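Local coordinates for phage-like element PBSX protein XepA (Bacillus subtilis, PDB 6IA5) that is of unknown function, forms a pentamer, is encoded with the lytic cassette of a defective prophage, and does not seem to take part in host cell lysis, at residues L201-Y206 with L271-T276; G230-D235 with K245-A250. One frame throughout, in Å; residues are numbered along the deposited sequence.

Interaction 1: residues L201-Y206 with L271-T276; sequences LLVEVY and LSVKGT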
loop_
_atom_site.group_PDB
_atom_site.type_symbol
_atom_site.label_atom_id
_atom_site.label_comp_id
_atom_site.label_asym_id
_atom_site.label_seq_id
_atom_site.Cartn_x
_atom_site.Cartn_y
_atom_site.Cartn_z
ATOM N N LEU E 201 0.321 -34.307 6.615
ATOM C CA LEU E 201 -0.856 -34.726 7.359
ATOM C C LEU E 201 -0.431 -35.648 8.495
ATOM O O LEU E 201 0.360 -36.572 8.295
ATOM C CB LEU E 201 -1.807 -35.449 6.392
ATOM C CG LEU E 201 -2.990 -36.185 7.021
ATOM C CD1 LEU E 201 -4.034 -35.211 7.582
ATOM C CD2 LEU E 201 -3.592 -37.170 6.020
ATOM N N LEU E 202 -0.956 -35.379 9.697
ATOM C CA LEU E 202 -0.781 -36.275 10.834
ATOM C C LEU E 202 -2.149 -36.862 11.179
ATOM O O LEU E 202 -3.095 -36.106 11.374
ATOM C CB LEU E 202 -0.198 -35.497 12.020
ATOM C CG LEU E 202 0.074 -36.373 13.248
ATOM C CD1 LEU E 202 1.244 -37.311 12.998
ATOM C CD2 LEU E 202 0.303 -35.548 14.497
ATOM N N VAL E 203 -2.243 -38.195 11.212
ATOM C CA VAL E 203 -3.508 -38.889 11.420
ATOM C C VAL E 203 -3.418 -39.699 12.708
ATOM O O VAL E 203 -2.517 -40.524 12.851
ATOM C CB VAL E 203 -3.873 -39.836 10.260
ATOM C CG1 VAL E 203 -5.173 -40.591 10.555
ATOM C CG2 VAL E 203 -3.987 -39.136 8.921
ATOM N N GLU E 204 -4.390 -39.490 13.604
ATOM C CA GLU E 204 -4.502 -40.270 14.826
ATOM C C GLU E 204 -5.621 -41.303 14.688
ATOM O O GLU E 204 -6.707 -40.996 14.207
ATOM C CB GLU E 204 -4.766 -39.353 16.028
ATOM C CG GLU E 204 -4.432 -40.060 17.335
ATOM C CD GLU E 204 -4.791 -39.353 18.629
ATOM O OE1 GLU E 204 -5.012 -38.112 18.577
ATOM O OE2 GLU E 204 -4.846 -40.049 19.681
ATOM N N VAL E 205 -5.335 -42.533 15.125
ATOM C CA VAL E 205 -6.265 -43.657 15.137
ATOM C C VAL E 205 -6.468 -44.039 16.605
ATOM O O VAL E 205 -5.501 -44.323 17.314
ATOM C CB VAL E 205 -5.710 -44.851 14.332
ATOM C CG1 VAL E 205 -6.668 -46.047 14.362
ATOM C CG2 VAL E 205 -5.353 -44.454 12.895
ATOM N N TYR E 206 -7.726 -44.028 17.067
ATOM C CA TYR E 206 -7.997 -44.266 18.477
ATOM C C TYR E 206 -9.448 -44.698 18.679
ATOM O O TYR E 206 -10.334 -44.289 17.930
ATOM C CB TYR E 206 -7.683 -43.019 19.314
ATOM C CG TYR E 206 -8.501 -41.807 18.946
ATOM C CD1 TYR E 206 -8.145 -41.013 17.867
ATOM C CD2 TYR E 206 -9.615 -41.435 19.685
ATOM C CE1 TYR E 206 -8.887 -39.895 17.512
ATOM C CE2 TYR E 206 -10.357 -40.302 19.356
ATOM C CZ TYR E 206 -9.994 -39.537 18.261
ATOM O OH TYR E 206 -10.703 -38.428 17.892
ATOM N N LEU E 271 -14.144 -46.825 16.471
ATOM C CA LEU E 271 -12.851 -46.260 16.109
ATOM C C LEU E 271 -13.051 -44.863 15.537
ATOM O O LEU E 271 -13.932 -44.656 14.712
ATOM C CB LEU E 271 -12.148 -47.190 15.111
ATOM C CG LEU E 271 -10.644 -46.960 14.931
ATOM C CD1 LEU E 271 -9.872 -47.465 16.146
ATOM C CD2 LEU E 271 -10.128 -47.651 13.679
ATOM N N SER E 272 -12.248 -43.920 16.020
ATOM C CA SER E 272 -12.164 -42.596 15.428
ATOM C C SER E 272 -10.846 -42.475 14.662
ATOM O O SER E 272 -9.828 -43.028 15.074
ATOM C CB SER E 272 -12.266 -41.528 16.487
ATOM O OG SER E 272 -13.546 -41.553 17.112
ATOM N N VAL E 273 -10.888 -41.752 13.543
ATOM C CA VAL E 273 -9.717 -41.460 12.732
ATOM C C VAL E 273 -9.782 -39.987 12.354
ATOM O O VAL E 273 -10.666 -39.570 11.609
ATOM C CB VAL E 273 -9.632 -42.359 11.483
ATOM C CG1 VAL E 273 -8.338 -42.071 10.722
ATOM C CG2 VAL E 273 -9.721 -43.848 11.825
ATOM N N LYS E 274 -8.852 -39.209 12.905
ATOM C CA LYS E 274 -8.880 -37.768 12.721
ATOM C C LYS E 274 -7.454 -37.286 12.527
ATOM O O LYS E 274 -6.528 -37.889 13.070
ATOM C CB LYS E 274 -9.462 -37.083 13.962
ATOM C CG LYS E 274 -10.882 -37.512 14.286
ATOM C CD LYS E 274 -11.547 -36.643 15.318
ATOM C CE LYS E 274 -12.925 -37.165 15.675
ATOM N NZ LYS E 274 -13.474 -36.378 16.805
ATOM N N GLY E 275 -7.298 -36.176 11.798
ATOM C CA GLY E 275 -5.957 -35.673 11.555
ATOM C C GLY E 275 -5.874 -34.157 11.467
ATOM O O GLY E 275 -6.889 -33.463 11.533
ATOM N N THR E 276 -4.636 -33.679 11.308
ATOM C CA THR E 276 -4.309 -32.287 11.099
ATOM C C THR E 276 -3.429 -32.184 9.859
ATOM O O THR E 276 -2.381 -32.843 9.790
ATOM C CB THR E 276 -3.574 -31.721 12.321
ATOM O OG1 THR E 276 -4.431 -31.878 13.458
ATOM C CG2 THR E 276 -3.182 -30.268 12.151
HETATM O O HOH W 1 -12.848 -43.252 19.149
#
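Tyr206 lies over Ser272 at one end of an antiparallel ladder in which Leu202, Glu204 and Tyr206 form hydrogen-bonded pairs with Thr276, Lys274 and Ser272. From CB, the tyrosine's CG is placed between its own backbone N and carbonyl carbon (chi1 61°), which swings the ring across the neighbouring strand. CD1 passes the Ser272 carbonyl oxygen, and CE1, CE2 and CZ then cover Ser272 CB, a CH-pi contact 3.8 Å from the ring centroid. At the tip, OH rests 3.2 Å from Lys274 CD, near the ring plane. Serine is small enough to fit beneath the ring; its OG, hydrogen-bonded to Asn183 N, shares a water with Tyr206 O. On the other face of the sheet, branched valines suit the strand: Val203 CG1 and Val273 CG1 press together at 3.5 Å, slightly tight, and Val205 CG1 touches Leu271 CD2 at 3.9 Å. Gly275 lets the backbones close to 4.0 Å between its CA and that of Val203. Lys274 NZ bridges to Glu182, whereas Glu204 OE2 bonds Ser222 of a second subunit. Strand 200-207 lies between 271-278 and 247-252, and Val203 and Val273 pack on Met261 of strand 258-267.

Interaction 2: residues G230-D235 with K245-A250; sequences GVKTDD and KAEAWA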
loop_
_atom_site.group_PDB
_atom_site.type_symbol
_atom_site.label_atom_id
_atom_site.label_comp_id
_atom_site.label_asym_id
_atom_site.label_seq_id
_atom_site.Cartn_x
_atom_site.Cartn_y
_atom_site.Cartn_z
ATOM N N GLY E 230 2.486 -44.142 5.363
ATOM C CA GLY E 230 2.666 -43.199 6.452
ATOM C C GLY E 230 3.806 -43.671 7.357
ATOM O O GLY E 230 4.237 -44.825 7.255
ATOM N N VAL E 231 4.269 -42.773 8.233
ATOM C CA VAL E 231 5.320 -43.090 9.179
ATOM C C VAL E 231 4.766 -42.924 10.594
ATOM O O VAL E 231 4.338 -41.829 10.968
ATOM C CB VAL E 231 6.552 -42.187 8.938
ATOM C CG1 VAL E 231 7.656 -42.478 9.956
ATOM C CG2 VAL E 231 7.118 -42.399 7.534
ATOM N N LYS E 232 4.782 -44.010 11.376
ATOM C CA LYS E 232 4.231 -44.003 12.726
ATOM C C LYS E 232 5.153 -43.216 13.660
ATOM O O LYS E 232 6.369 -43.365 13.586
ATOM C CB LYS E 232 4.032 -45.448 13.206
ATOM C CG LYS E 232 3.324 -45.584 14.542
ATOM C CD LYS E 232 2.483 -46.808 14.649
ATOM C CE LYS E 232 3.234 -48.097 14.819
ATOM N NZ LYS E 232 3.857 -48.135 16.156
ATOM N N THR E 233 4.574 -42.381 14.553
ATOM C CA THR E 233 5.405 -41.456 15.316
ATOM C C THR E 233 6.287 -42.189 16.339
ATOM O O THR E 233 7.394 -41.756 16.608
ATOM C CB THR E 233 4.601 -40.323 15.973
ATOM O OG1 THR E 233 3.832 -40.890 17.035
ATOM C CG2 THR E 233 3.718 -39.546 15.012
ATOM N N ASP E 234 5.790 -43.281 16.938
ATOM C CA ASP E 234 6.495 -43.856 18.084
ATOM C C ASP E 234 7.744 -44.630 17.668
ATOM O O ASP E 234 8.711 -44.619 18.418
ATOM C CB ASP E 234 5.615 -44.684 19.023
ATOM C CG ASP E 234 4.839 -45.794 18.346
ATOM O OD1 ASP E 234 5.137 -46.089 17.172
ATOM O OD2 ASP E 234 3.850 -46.290 18.956
ATOM N N ASP E 235 7.741 -45.265 16.479
ATOM C CA ASP E 235 8.823 -46.165 16.122
ATOM C C ASP E 235 9.257 -46.005 14.670
ATOM O O ASP E 235 10.076 -46.798 14.210
ATOM C CB ASP E 235 8.434 -47.623 16.414
ATOM C CG ASP E 235 7.241 -48.108 15.613
ATOM O OD1 ASP E 235 6.840 -47.402 14.661
ATOM O OD2 ASP E 235 6.701 -49.182 15.950
ATOM N N LYS E 245 -3.978 -49.068 17.069
ATOM C CA LYS E 245 -4.700 -47.866 17.454
ATOM C C LYS E 245 -3.916 -47.205 18.580
ATOM O O LYS E 245 -2.895 -47.746 19.003
ATOM C CB LYS E 245 -6.115 -48.224 17.919
ATOM C CG LYS E 245 -6.156 -49.065 19.185
ATOM C CD LYS E 245 -7.563 -49.473 19.553
ATOM C CE LYS E 245 -7.554 -50.413 20.742
ATOM N NZ LYS E 245 -8.860 -50.380 21.432
ATOM N N ALA E 246 -4.405 -46.057 19.082
ATOM C CA ALA E 246 -3.621 -45.242 19.998
ATOM C C ALA E 246 -2.270 -44.945 19.341
ATOM O O ALA E 246 -1.212 -45.079 19.953
ATOM C CB ALA E 246 -3.473 -45.916 21.365
ATOM N N GLU E 247 -2.313 -44.557 18.068
ATOM C CA GLU E 247 -1.104 -44.289 17.313
ATOM C C GLU E 247 -1.387 -43.174 16.312
ATOM O O GLU E 247 -2.541 -42.872 16.026
ATOM C CB GLU E 247 -0.569 -45.570 16.674
ATOM C CG GLU E 247 -1.557 -46.233 15.759
ATOM C CD GLU E 247 -1.180 -47.568 15.127
ATOM O OE1 GLU E 247 -0.441 -48.369 15.741
ATOM O OE2 GLU E 247 -1.637 -47.805 14.010
ATOM N N ALA E 248 -0.314 -42.551 15.819
ATOM C CA ALA E 248 -0.436 -41.478 14.851
ATOM C C ALA E 248 0.546 -41.736 13.708
ATOM O O ALA E 248 1.663 -42.193 13.939
ATOM C CB ALA E 248 -0.177 -40.143 15.506
ATOM N N TRP E 249 0.118 -41.375 12.499
ATOM C CA TRP E 249 0.834 -41.651 11.267
ATOM C C TRP E 249 1.013 -40.339 10.515
ATOM O O TRP E 249 0.043 -39.606 10.344
ATOM C CB TRP E 249 0.035 -42.653 10.436
ATOM C CG TRP E 249 -0.047 -44.023 11.043
ATOM C CD1 TRP E 249 -0.954 -44.488 11.964
ATOM C CD2 TRP E 249 0.835 -45.123 10.746
ATOM N NE1 TRP E 249 -0.693 -45.804 12.255
ATOM C CE2 TRP E 249 0.395 -46.222 11.522
ATOM C CE3 TRP E 249 1.939 -45.284 9.895
ATOM C CZ2 TRP E 249 1.022 -47.467 11.453
ATOM C CZ3 TRP E 249 2.561 -46.510 9.840
ATOM C CH2 TRP E 249 2.103 -47.589 10.611
ATOM N N ALA E 250 2.246 -40.079 10.057
ATOM C CA ALA E 250 2.595 -38.875 9.327
ATOM C C ALA E 250 2.667 -39.185 7.835
ATOM O O ALA E 250 3.295 -40.167 7.446
ATOM C CB ALA E 250 3.906 -38.318 9.848
HETATM O O HOH W 2 2.342 -43.378 17.155
HETATM O O HOH W 3 1.568 -44.452 19.464
#
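The indole of Trp249, in a short antiparallel ladder, carries Lys232 CB on one face, 3.7 Å from the centroid of the six-membered ring and only 6° off its normal, a CH-pi contact. At the edge, Gly230 O lies 3.5 Å from Trp249 CZ3, and on the pyrrole side NE1, whose partner lies in the ring plane, donates to Glu247 OE2 (2.8 Å) from above the carboxylate plane; OE2 also bonds Thr242 OG1. Phe216 meets the indole, its ring inclined to it. Val231 and Ala250 are a hydrogen-bonded pair, Lys232 and Trp249 a non-hydrogen-bonded one, and Thr233 N reaches Ala248 O beyond the strand end. Ala246 and Glu247, at the start of strand 247-252, both face Val205 of the adjoining strand 200-207, a G1 beta bulge. Lysine suits its place because its long chain serves two ends: CB and CD lie against the indole, Lys232 CD coming 3.6 Å from Trp249 CZ2, and bends at chi2, chi3 and chi4 then turn the amine back toward its own loop. Small Ala248 lets Thr233 CG2 lie beside its CB, while Thr233 OG1 bonds Pro227 O of a second subunit. The amine is gripped by two carboxylates: Lys232 NZ stands 3.0 Å from Asp235 OD2, above that carboxylate's plane, and 2.6 Å from Asp234 OD1, on its syn lone pair.

Overall arrangement
Both contacts belong to the C-terminal antiparallel sheet, with centres about 10 Å apart. Strand 200-207 comes first along the chain, then 225-232, 247-252 and finally 271-278, which places interaction 2 inside the loop closed by interaction 1. Strands 200-207 and 247-252 are neighbours: Trp249 N and Val203 O lie 2.8 Å apart, and Val205 N and Glu247 O 3.0 Å, both probable hydrogen bonds. Across the sheet the order is therefore 271-278, 200-207, 247-252, 225-232, so the two ladders are joined into one sheet through the 200-207/247-252 pair. Each also touches the second subunit, tying this part of the fold to the pentamer.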